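Local coordinates for protein shikimate dehydrogenase (NADP(+)) (Thermotoga maritima, PDB 3U62) that probably catalyses the reversible NADPH-linked reduction of 3-dehydroshikimate to shikimate, the fourth step of the chorismate pathway that leads to the aromatic amino acids, at residues A[16-21]-A[245-250]; A[21-26]-A[236-241]; A[197-202]-A[222-227]. One frame throughout, in Å; residues are numbered along the deposited sequence.

Overall arrangement
The three contacts show how the C-terminal end of a two-domain dehydrogenase can be tied to both domains. Contacts 1 and 2 lie about 9 Å apart, centre to centre, share E21 and fix successive turns of helix 15-26, from the substrate-binding domain, against helix 241-248 and the loop before it; the salt bridge from R25 NE to E246 OE1 (2.8 Å) joins them. Contact 3, about 15 Å from contact 1 and about 20 Å from contact 2 between centres, lies closer to the centre of the molecule, about 7 Å from it, where helix 222-235 meets the nucleotide-binding sheet. It contains the predicted ligand residues V199 and Y201, and F225 reaches contact 1 by packing on L18.

Contact 1 (A[16-21]-A[245-250]); sequences PRLYNE and KEVFGE
Helix 15-26 and the end of helix 241-248 approach most closely where the CA atoms of L18 and F248 stand 6.6 Å apart, with E21 facing V247 one turn further along. The ring of F248 is the centre of the packing. Its CZ points into the middle of the Y19 ring, 3.7 Å above that plane, in a T-shaped stack with centroids 5.1 Å apart and planes at 78°. L18 lies over a face of the same F248 ring, its CB 4.2 Å from the centroid, a CH-pi contact. The first torsion of F248 (chi1 -82°) sets CG anti to its own carbonyl carbon and sends the ring across to helix 15-26, where its edge meets Y19 and one face takes L18. Further out, V247 CG1 rests 3.6 Å from the backbone O of L18 and lies along the E21 side chain from CB to the carboxylate, while L18 CD2 runs past the E250 side chain to lie 3.7 Å from its CD. At the margin the two carboxylates meet awkwardly: E21 OE1 and E250 OE1 are 3.1 Å apart with their planes nearly perpendicular, and V247 O is close to the same E250 oxygen. This crowding may raise the proton affinity of one glutamate, tempered by solvent and by R17, whose NE is 5.0 Å from E250 OE2. Y19 OH bonds to N232 ND2, so helix 222-235 shares in holding that ring. What results is an aromatic and aliphatic helix-helix interface joining the first helix of the substrate-binding domain to the C-terminal helix of the shikimate dehydrogenase fold.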
loop_
_atom_site.group_PDB
_atom_site.type_symbol
_atom_site.label_atom_id
_atom_site.label_comp_id
_atom_site.label_asym_id
_atom_site.label_seq_id
_atom_site.Cartn_x
_atom_site.Cartn_y
_atom_site.Cartn_z
ATOM N N PRO A 16 -0.936 -15.225 2.523
ATOM C CA PRO A 16 -0.501 -16.623 2.648
ATOM C C PRO A 16 -1.136 -17.583 1.635
ATOM O O PRO A 16 -0.411 -18.355 1.007
ATOM C CB PRO A 16 -0.907 -16.989 4.077
ATOM C CG PRO A 16 -0.859 -15.702 4.806
ATOM C CD PRO A 16 -1.359 -14.677 3.827
ATOM N N ARG A 17 -2.456 -17.529 1.470
ATOM C CA ARG A 17 -3.149 -18.426 0.536
ATOM C C ARG A 17 -2.647 -18.257 -0.900
ATOM O O ARG A 17 -2.464 -19.244 -1.616
ATOM C CB ARG A 17 -4.672 -18.234 0.597
ATOM C CG ARG A 17 -5.137 -16.868 0.118
ATOM C CD ARG A 17 -6.617 -16.796 -0.180
ATOM N NE ARG A 17 -6.962 -15.461 -0.680
ATOM C CZ ARG A 17 -8.173 -14.912 -0.625
ATOM N NH1 ARG A 17 -9.189 -15.573 -0.085
ATOM N NH2 ARG A 17 -8.367 -13.691 -1.107
ATOM N N LEU A 18 -2.417 -17.008 -1.306
ATOM C CA LEU A 18 -1.999 -16.699 -2.671
ATOM C C LEU A 18 -0.558 -17.107 -2.966
ATOM O O LEU A 18 -0.301 -17.759 -3.980
ATOM C CB LEU A 18 -2.229 -15.221 -2.997
ATOM C CG LEU A 18 -3.673 -14.847 -3.350
ATOM C CD1 LEU A 18 -3.902 -13.363 -3.118
ATOM C CD2 LEU A 18 -4.014 -15.234 -4.793
ATOM N N TYR A 19 0.374 -16.731 -2.091
ATOM C CA TYR A 19 1.772 -17.111 -2.278
ATOM C C TYR A 19 1.959 -18.628 -2.200
ATOM O O TYR A 19 2.714 -19.196 -2.990
ATOM C CB TYR A 19 2.683 -16.411 -1.270
ATOM C CG TYR A 19 2.915 -14.935 -1.527
ATOM C CD1 TYR A 19 2.069 -13.973 -0.976
ATOM C CD2 TYR A 19 3.995 -14.499 -2.297
ATOM C CE1 TYR A 19 2.281 -12.614 -1.196
ATOM C CE2 TYR A 19 4.215 -13.139 -2.524
ATOM C CZ TYR A 19 3.355 -12.206 -1.969
ATOM O OH TYR A 19 3.563 -10.863 -2.184
ATOM N N ASN A 20 1.271 -19.278 -1.261
ATOM C CA ASN A 20 1.347 -20.734 -1.127
ATOM C C ASN A 20 0.776 -21.486 -2.325
ATOM O O ASN A 20 1.332 -22.511 -2.735
ATOM C CB ASN A 20 0.688 -21.209 0.169
ATOM C CG ASN A 20 1.532 -20.913 1.394
ATOM O OD1 ASN A 20 2.748 -21.110 1.390
ATOM N ND2 ASN A 20 0.887 -20.443 2.455
ATOM N N GLU A 21 -0.332 -20.988 -2.879
ATOM C CA GLU A 21 -0.898 -21.560 -4.102
ATOM C C GLU A 21 0.073 -21.362 -5.265
ATOM O O GLU A 21 0.266 -22.263 -6.082
ATOM C CB GLU A 21 -2.261 -20.936 -4.434
ATOM C CG GLU A 21 -2.991 -21.601 -5.610
ATOM C CD GLU A 21 -4.263 -20.874 -6.036
ATOM O OE1 GLU A 21 -4.539 -19.761 -5.528
ATOM O OE2 GLU A 21 -4.996 -21.421 -6.888
ATOM N N LYS A 245 0.621 -14.897 -13.194
ATOM C CA LYS A 245 -0.593 -14.424 -13.856
ATOM C C LYS A 245 -1.774 -15.362 -13.617
ATOM O O LYS A 245 -2.908 -14.905 -13.435
ATOM C CB LYS A 245 -0.359 -14.242 -15.357
ATOM C CG LYS A 245 0.507 -13.045 -15.707
ATOM C CD LYS A 245 0.717 -12.942 -17.204
ATOM C CE LYS A 245 1.617 -11.768 -17.549
ATOM N NZ LYS A 245 1.833 -11.654 -19.020
ATOM N N GLU A 246 -1.503 -16.665 -13.613
ATOM C CA GLU A 246 -2.540 -17.662 -13.374
ATOM C C GLU A 246 -3.080 -17.596 -11.943
ATOM O O GLU A 246 -4.296 -17.580 -11.738
ATOM C CB GLU A 246 -2.010 -19.064 -13.679
ATOM C CG GLU A 246 -3.059 -20.163 -13.593
ATOM C CD GLU A 246 -2.505 -21.523 -13.957
ATOM O OE1 GLU A 246 -2.577 -22.440 -13.112
ATOM O OE2 GLU A 246 -1.991 -21.679 -15.087
ATOM N N VAL A 247 -2.178 -17.553 -10.965
ATOM C CA VAL A 247 -2.565 -17.616 -9.554
ATOM C C VAL A 247 -2.989 -16.252 -9.004
ATOM O O VAL A 247 -4.090 -16.114 -8.472
ATOM C CB VAL A 247 -1.452 -18.258 -8.676
ATOM C CG1 VAL A 247 -1.805 -18.181 -7.192
ATOM C CG2 VAL A 247 -1.213 -19.707 -9.086
ATOM N N PHE A 248 -2.121 -15.251 -9.141
ATOM C CA PHE A 248 -2.406 -13.917 -8.613
ATOM C C PHE A 248 -3.418 -13.130 -9.448
ATOM O O PHE A 248 -3.996 -12.159 -8.963
ATOM C CB PHE A 248 -1.118 -13.111 -8.423
ATOM C CG PHE A 248 -0.396 -13.419 -7.141
ATOM C CD1 PHE A 248 0.415 -14.546 -7.034
ATOM C CD2 PHE A 248 -0.526 -12.580 -6.036
ATOM C CE1 PHE A 248 1.088 -14.833 -5.849
ATOM C CE2 PHE A 248 0.141 -12.862 -4.845
ATOM C CZ PHE A 248 0.951 -13.989 -4.752
ATOM N N GLY A 249 -3.633 -13.551 -10.694
ATOM C CA GLY A 249 -4.630 -12.921 -11.559
ATOM C C GLY A 249 -6.046 -12.998 -11.006
ATOM O O GLY A 249 -6.926 -12.248 -11.439
ATOM N N GLU A 250 -6.258 -13.904 -10.047
ATOM C CA GLU A 250 -7.568 -14.076 -9.415
ATOM C C GLU A 250 -7.996 -12.862 -8.580
ATOM O O GLU A 250 -9.194 -12.647 -8.371
ATOM C CB GLU A 250 -7.623 -15.373 -8.587
ATOM C CG GLU A 250 -6.930 -15.316 -7.226
ATOM C CD GLU A 250 -6.962 -16.647 -6.492
ATOM O OE1 GLU A 250 -6.250 -17.596 -6.918
ATOM O OE2 GLU A 250 -7.691 -16.746 -5.476
#

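Contact 2 (A[21-26]-A[236-241]); sequences EYFKRA and WGIYDE
The Y22 ring turns its edge to the loop 236-241, with I238 O and D240 N both near the ring plane beside the phenol oxygen and F23 CE2 also at the edge, whereas the F23 ring is met obliquely by I238 CD1. With Y22 CG anti to the backbone N (chi1 167°), the phenol extends from helix 15-26 to the loop backbone. Y22 OH donates to I238 O at 2.6 Å, lying in the carbonyl plane on a lone pair, with a C=O...O angle of 138°. The same oxygen accepts from D240 N at 2.7 Å, through a somewhat bent bond (N-H...O 144°). Beside this polar pair, F23 CE2 and I238 CD1 touch at 3.5 Å, and F3 of strand 2-7 packs against both residues. D240 caps the following helix, its OD1 accepting from V243 N, while G237 closes the preceding helix in a Schellman motif. One hydroxyl thus serves as donor and acceptor at once, satisfying a carbonyl and an amide in an irregular connection. Donating to I238 O while accepting from D240 N should fix the rotation of the hydroxyl, and the loop between helices 222-235 and 241-248 is held by its main chain to the substrate-binding domain.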
loop_
_atom_site.group_PDB
_atom_site.type_symbol
_atom_site.label_atom_id
_atom_site.label_comp_id
_atom_site.label_asym_id
_atom_site.label_seq_id
_atom_site.Cartn_x
_atom_site.Cartn_y
_atom_site.Cartn_z
ATOM N N GLU A 21 -0.332 -20.988 -2.879
ATOM C CA GLU A 21 -0.898 -21.560 -4.102
ATOM C C GLU A 21 0.073 -21.362 -5.265
ATOM O O GLU A 21 0.266 -22.263 -6.082
ATOM C CB GLU A 21 -2.261 -20.936 -4.434
ATOM C CG GLU A 21 -2.991 -21.601 -5.610
ATOM C CD GLU A 21 -4.263 -20.874 -6.036
ATOM O OE1 GLU A 21 -4.539 -19.761 -5.528
ATOM O OE2 GLU A 21 -4.996 -21.421 -6.888
ATOM N N TYR A 22 0.678 -20.177 -5.318
ATOM C CA TYR A 22 1.661 -19.833 -6.338
ATOM C C TYR A 22 2.880 -20.757 -6.283
ATOM O O TYR A 22 3.303 -21.286 -7.315
ATOM C CB TYR A 22 2.082 -18.364 -6.197
ATOM C CG TYR A 22 3.315 -17.991 -6.985
ATOM C CD1 TYR A 22 3.222 -17.621 -8.324
ATOM C CD2 TYR A 22 4.575 -18.004 -6.387
ATOM C CE1 TYR A 22 4.354 -17.282 -9.051
ATOM C CE2 TYR A 22 5.711 -17.667 -7.104
ATOM C CZ TYR A 22 5.593 -17.307 -8.434
ATOM O OH TYR A 22 6.711 -16.968 -9.153
ATOM N N PHE A 23 3.436 -20.944 -5.086
ATOM C CA PHE A 23 4.588 -21.828 -4.904
ATOM C C PHE A 23 4.268 -23.259 -5.330
ATOM O O PHE A 23 5.076 -23.900 -6.004
ATOM C CB PHE A 23 5.099 -21.815 -3.457
ATOM C CG PHE A 23 5.645 -20.485 -3.002
ATOM C CD1 PHE A 23 5.439 -20.054 -1.694
ATOM C CD2 PHE A 23 6.362 -19.665 -3.871
ATOM C CE1 PHE A 23 5.937 -18.831 -1.256
ATOM C CE2 PHE A 23 6.859 -18.437 -3.443
ATOM C CZ PHE A 23 6.649 -18.020 -2.133
ATOM N N LYS A 24 3.092 -23.750 -4.936
ATOM C CA LYS A 24 2.667 -25.105 -5.276
ATOM C C LYS A 24 2.498 -25.287 -6.785
ATOM O O LYS A 24 2.958 -26.284 -7.346
ATOM C CB LYS A 24 1.378 -25.489 -4.540
ATOM C CG LYS A 24 1.019 -26.968 -4.657
ATOM C CD LYS A 24 -0.279 -27.299 -3.940
ATOM C CE LYS A 24 -0.720 -28.726 -4.237
ATOM N NZ LYS A 24 -1.921 -29.117 -3.439
ATOM N N ARG A 25 1.844 -24.321 -7.430
ATOM C CA ARG A 25 1.627 -24.356 -8.876
ATOM C C ARG A 25 2.945 -24.275 -9.656
ATOM O O ARG A 25 3.075 -24.869 -10.729
ATOM C CB ARG A 25 0.662 -23.235 -9.289
ATOM C CG ARG A 25 0.357 -23.133 -10.782
ATOM C CD ARG A 25 -0.363 -24.360 -11.324
ATOM N NE ARG A 25 -0.507 -24.285 -12.777
ATOM C CZ ARG A 25 0.438 -24.626 -13.651
ATOM N NH1 ARG A 25 1.615 -25.084 -13.236
ATOM N NH2 ARG A 25 0.203 -24.514 -14.950
ATOM N N ALA A 26 3.919 -23.553 -9.104
ATOM C CA ALA A 26 5.228 -23.399 -9.740
ATOM C C ALA A 26 6.177 -24.570 -9.462
ATOM O O ALA A 26 7.261 -24.648 -10.050
ATOM C CB ALA A 26 5.868 -22.077 -9.323
ATOM N N TRP A 236 12.855 -11.594 -4.404
ATOM C CA TRP A 236 13.150 -12.883 -3.782
ATOM C C TRP A 236 13.752 -13.906 -4.757
ATOM O O TRP A 236 14.163 -14.996 -4.347
ATOM C CB TRP A 236 11.895 -13.443 -3.098
ATOM C CG TRP A 236 11.414 -12.613 -1.929
ATOM C CD1 TRP A 236 12.176 -11.811 -1.126
ATOM C CD2 TRP A 236 10.074 -12.526 -1.421
ATOM N NE1 TRP A 236 11.397 -11.223 -0.159
ATOM C CE2 TRP A 236 10.104 -11.647 -0.312
ATOM C CE3 TRP A 236 8.852 -13.109 -1.790
ATOM C CZ2 TRP A 236 8.958 -11.329 0.427
ATOM C CZ3 TRP A 236 7.711 -12.792 -1.053
ATOM C CH2 TRP A 236 7.775 -11.910 0.043
ATOM N N GLY A 237 13.806 -13.544 -6.040
ATOM C CA GLY A 237 14.408 -14.379 -7.082
ATOM C C GLY A 237 13.593 -15.611 -7.431
ATOM O O GLY A 237 14.141 -16.625 -7.869
ATOM N N ILE A 238 12.279 -15.514 -7.242
ATOM C CA ILE A 238 11.375 -16.653 -7.415
ATOM C C ILE A 238 10.139 -16.293 -8.244
ATOM O O ILE A 238 9.044 -16.818 -8.015
ATOM C CB ILE A 238 10.964 -17.264 -6.045
ATOM C CG1 ILE A 238 10.389 -16.183 -5.113
ATOM C CG2 ILE A 238 12.152 -17.982 -5.411
ATOM C CD1 ILE A 238 9.872 -16.695 -3.781
ATOM N N TYR A 239 10.329 -15.405 -9.216
ATOM C CA TYR A 239 9.238 -14.943 -10.064
ATOM C C TYR A 239 9.099 -15.776 -11.338
ATOM O O TYR A 239 10.031 -15.885 -12.137
ATOM C CB TYR A 239 9.403 -13.457 -10.399
ATOM C CG TYR A 239 8.331 -12.907 -11.316
ATOM C CD1 TYR A 239 7.003 -12.820 -10.896
ATOM C CD2 TYR A 239 8.648 -12.466 -12.600
ATOM C CE1 TYR A 239 6.017 -12.314 -11.737
ATOM C CE2 TYR A 239 7.670 -11.957 -13.448
ATOM C CZ TYR A 239 6.357 -11.883 -13.009
ATOM O OH TYR A 239 5.385 -11.380 -13.842
ATOM N N ASP A 240 7.914 -16.362 -11.500
ATOM C CA ASP A 240 7.536 -17.123 -12.683
ATOM C C ASP A 240 6.328 -16.402 -13.267
ATOM O O ASP A 240 5.239 -16.441 -12.687
ATOM C CB ASP A 240 7.182 -18.562 -12.283
ATOM C CG ASP A 240 6.886 -19.462 -13.477
ATOM O OD1 ASP A 240 6.065 -19.085 -14.344
ATOM O OD2 ASP A 240 7.467 -20.566 -13.541
ATOM N N GLU A 241 6.527 -15.733 -14.400
ATOM C CA GLU A 241 5.513 -14.840 -14.972
ATOM C C GLU A 241 4.178 -15.525 -15.262
ATOM O O GLU A 241 3.120 -14.995 -14.914
ATOM C CB GLU A 241 6.047 -14.152 -16.236
ATOM C CG GLU A 241 5.135 -13.052 -16.785
ATOM C CD GLU A 241 5.701 -12.371 -18.020
ATOM O OE1 GLU A 241 6.206 -13.075 -18.921
ATOM O OE2 GLU A 241 5.634 -11.126 -18.093
#

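Contact 3 (A[197-202]-A[222-227]); sequences YDVIYF and NLMFYY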
loop_
_atom_site.group_PDB
_atom_site.type_symbol
_atom_site.label_atom_id
_atom_site.label_comp_id
_atom_site.label_asym_id
_atom_site.label_seq_id
_atom_site.Cartn_x
_atom_site.Cartn_y
_atom_site.Cartn_z
ATOM N N TYR A 197 -9.051 6.465 -5.884
ATOM C CA TYR A 197 -8.137 5.355 -5.675
ATOM C C TYR A 197 -8.145 4.990 -4.197
ATOM O O TYR A 197 -7.962 5.853 -3.337
ATOM C CB TYR A 197 -6.733 5.770 -6.124
ATOM C CG TYR A 197 -5.710 4.657 -6.260
ATOM C CD1 TYR A 197 -5.240 4.270 -7.517
ATOM C CD2 TYR A 197 -5.182 4.019 -5.137
ATOM C CE1 TYR A 197 -4.287 3.263 -7.652
ATOM C CE2 TYR A 197 -4.232 3.010 -5.261
ATOM C CZ TYR A 197 -3.789 2.638 -6.519
ATOM O OH TYR A 197 -2.850 1.641 -6.642
ATOM N N ASP A 198 -8.371 3.715 -3.907
ATOM C CA ASP A 198 -8.376 3.231 -2.533
ATOM C C ASP A 198 -7.383 2.084 -2.416
ATOM O O ASP A 198 -7.448 1.124 -3.184
ATOM C CB ASP A 198 -9.785 2.771 -2.140
ATOM C CG ASP A 198 -10.018 2.790 -0.636
ATOM O OD1 ASP A 198 -9.072 2.517 0.135
ATOM O OD2 ASP A 198 -11.163 3.073 -0.220
ATOM N N VAL A 199 -6.459 2.189 -1.463
ATOM C CA VAL A 199 -5.458 1.138 -1.256
ATOM C C VAL A 199 -6.077 -0.117 -0.642
ATOM O O VAL A 199 -5.471 -1.194 -0.677
ATOM C CB VAL A 199 -4.248 1.609 -0.395
ATOM C CG1 VAL A 199 -3.568 2.823 -1.029
ATOM C CG2 VAL A 199 -4.673 1.901 1.048
ATOM N N ILE A 200 -7.275 0.029 -0.077
ATOM C CA ILE A 200 -8.003 -1.101 0.492
ATOM C C ILE A 200 -8.444 -2.044 -0.623
ATOM O O ILE A 200 -8.990 -1.621 -1.647
ATOM C CB ILE A 200 -9.190 -0.651 1.379
ATOM C CG1 ILE A 200 -8.671 0.191 2.551
ATOM C CG2 ILE A 200 -9.970 -1.861 1.905
ATOM C CD1 ILE A 200 -9.727 1.033 3.245
ATOM N N TYR A 201 -8.177 -3.324 -0.394
ATOM C CA TYR A 201 -8.302 -4.378 -1.387
ATOM C C TYR A 201 -9.736 -4.592 -1.893
ATOM O O TYR A 201 -9.947 -4.880 -3.073
ATOM C CB TYR A 201 -7.724 -5.669 -0.792
ATOM C CG TYR A 201 -7.863 -6.879 -1.672
ATOM C CD1 TYR A 201 -8.965 -7.726 -1.546
ATOM C CD2 TYR A 201 -6.903 -7.179 -2.636
ATOM C CE1 TYR A 201 -9.110 -8.839 -2.357
ATOM C CE2 TYR A 201 -7.039 -8.294 -3.458
ATOM C CZ TYR A 201 -8.145 -9.120 -3.307
ATOM O OH TYR A 201 -8.299 -10.230 -4.105
ATOM N N PHE A 202 -10.707 -4.439 -0.994
ATOM C CA PHE A 202 -12.117 -4.723 -1.283
ATOM C C PHE A 202 -12.952 -3.441 -1.348
ATOM O O PHE A 202 -12.463 -2.361 -1.005
ATOM C CB PHE A 202 -12.690 -5.689 -0.232
ATOM C CG PHE A 202 -12.320 -5.344 1.192
ATOM C CD1 PHE A 202 -13.064 -4.415 1.917
ATOM C CD2 PHE A 202 -11.236 -5.961 1.816
ATOM C CE1 PHE A 202 -12.728 -4.095 3.233
ATOM C CE2 PHE A 202 -10.891 -5.649 3.132
ATOM C CZ PHE A 202 -11.641 -4.715 3.841
ATOM N N ASN A 222 -6.604 -3.836 -5.270
ATOM C CA ASN A 222 -6.258 -5.134 -5.854
ATOM C C ASN A 222 -5.126 -5.088 -6.885
ATOM O O ASN A 222 -4.290 -5.996 -6.920
ATOM C CB ASN A 222 -7.495 -5.843 -6.421
ATOM C CG ASN A 222 -8.188 -5.045 -7.512
ATOM O OD1 ASN A 222 -8.191 -3.813 -7.501
ATOM N ND2 ASN A 222 -8.792 -5.752 -8.462
ATOM N N LEU A 223 -5.099 -4.046 -7.718
ATOM C CA LEU A 223 -4.018 -3.872 -8.697
ATOM C C LEU A 223 -2.685 -3.572 -8.017
ATOM O O LEU A 223 -1.653 -4.139 -8.388
ATOM C CB LEU A 223 -4.354 -2.767 -9.706
ATOM C CG LEU A 223 -5.199 -3.115 -10.938
ATOM C CD1 LEU A 223 -5.660 -1.837 -11.626
ATOM C CD2 LEU A 223 -4.425 -4.000 -11.919
ATOM N N MET A 224 -2.717 -2.680 -7.027
ATOM C CA MET A 224 -1.545 -2.355 -6.215
ATOM C C MET A 224 -0.990 -3.610 -5.543
ATOM O O MET A 224 0.222 -3.834 -5.549
ATOM C CB MET A 224 -1.902 -1.296 -5.167
ATOM C CG MET A 224 -0.751 -0.856 -4.272
ATOM S SD MET A 224 -1.314 0.271 -2.982
ATOM C CE MET A 224 0.180 0.453 -2.010
ATOM N N PHE A 225 -1.883 -4.421 -4.978
ATOM C CA PHE A 225 -1.500 -5.681 -4.345
ATOM C C PHE A 225 -0.845 -6.637 -5.340
ATOM O O PHE A 225 0.190 -7.237 -5.045
ATOM C CB PHE A 225 -2.704 -6.363 -3.681
ATOM C CG PHE A 225 -2.380 -7.712 -3.108
ATOM C CD1 PHE A 225 -1.837 -7.827 -1.831
ATOM C CD2 PHE A 225 -2.585 -8.870 -3.855
ATOM C CE1 PHE A 225 -1.518 -9.072 -1.300
ATOM C CE2 PHE A 225 -2.267 -10.120 -3.335
ATOM C CZ PHE A 225 -1.733 -10.223 -2.054
ATOM N N TYR A 226 -1.470 -6.777 -6.508
ATOM C CA TYR A 226 -0.983 -7.628 -7.592
ATOM C C TYR A 226 0.446 -7.264 -7.982
ATOM O O TYR A 226 1.315 -8.136 -8.050
ATOM C CB TYR A 226 -1.923 -7.501 -8.796
ATOM C CG TYR A 226 -1.576 -8.334 -10.014
ATOM C CD1 TYR A 226 -2.017 -9.653 -10.130
ATOM C CD2 TYR A 226 -0.844 -7.790 -11.071
ATOM C CE1 TYR A 226 -1.715 -10.418 -11.255
ATOM C CE2 TYR A 226 -0.535 -8.545 -12.200
ATOM C CZ TYR A 226 -0.976 -9.857 -12.285
ATOM O OH TYR A 226 -0.674 -10.607 -13.399
ATOM N N TYR A 227 0.688 -5.978 -8.220
ATOM C CA TYR A 227 1.989 -5.535 -8.709
ATOM C C TYR A 227 3.080 -5.467 -7.639
ATOM O O TYR A 227 4.257 -5.661 -7.957
ATOM C CB TYR A 227 1.870 -4.215 -9.469
ATOM C CG TYR A 227 1.214 -4.353 -10.826
ATOM C CD1 TYR A 227 -0.000 -3.727 -11.102
ATOM C CD2 TYR A 227 1.809 -5.111 -11.838
ATOM C CE1 TYR A 227 -0.608 -3.846 -12.347
ATOM C CE2 TYR A 227 1.212 -5.240 -13.087
ATOM C CZ TYR A 227 0.006 -4.603 -13.335
ATOM O OH TYR A 227 -0.588 -4.730 -14.568
HETATM O O HOH W 1 -4.546 -0.516 -7.227
#
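Past the carboxyl end of strand 195-198, in the parallel sheet of the Rossmann-type domain, the chain turns beside the first turns of helix 222-235. This bend carries V199, predicted to bind NADP(+), and Y201, predicted to bind shikimate. An Asx turn shapes it: I200 N donates to D198 OD1 at 3.1 Å, reaching the oxygen from above the carboxylate plane. Y197 and M224 cross nearly at right angles, with Y197 OH 3.4 Å from M224 CB. That hydroxyl also bonds to a water at 2.8 Å, and the water accepts from M224 N, likewise at 2.8 Å. A backbone amide in the first turn of the helix, lacking a helix carbonyl one turn earlier, is thereby satisfied and linked to the strand; S101 OG gives Y197 OH a further partner. M224, with CG opposite its backbone N (chi1 -179°) and extended beyond, carries its SD alongside V199, 3.9 Å from CG1, with the two side chains pointing the same way. At the other end of the bend, Y201 crosses N222: CE2 of the ring is 3.9 Å from N222 CB, and ring and amide planes stand 86° apart. F225 CB approaches the edge of that ring more loosely, at 4.4 Å from CD2. N222 ND2 turns to V251 O, while M224 also packs on D94 and F225 on S15, both predicted shikimate ligands. Such a setting, a loop at the C-terminal end of a parallel strand packed on a helix, is typical of the cofactor side of Rossmann-fold dehydrogenases, and here consistent with adjoining predicted cofactor and shikimate sites.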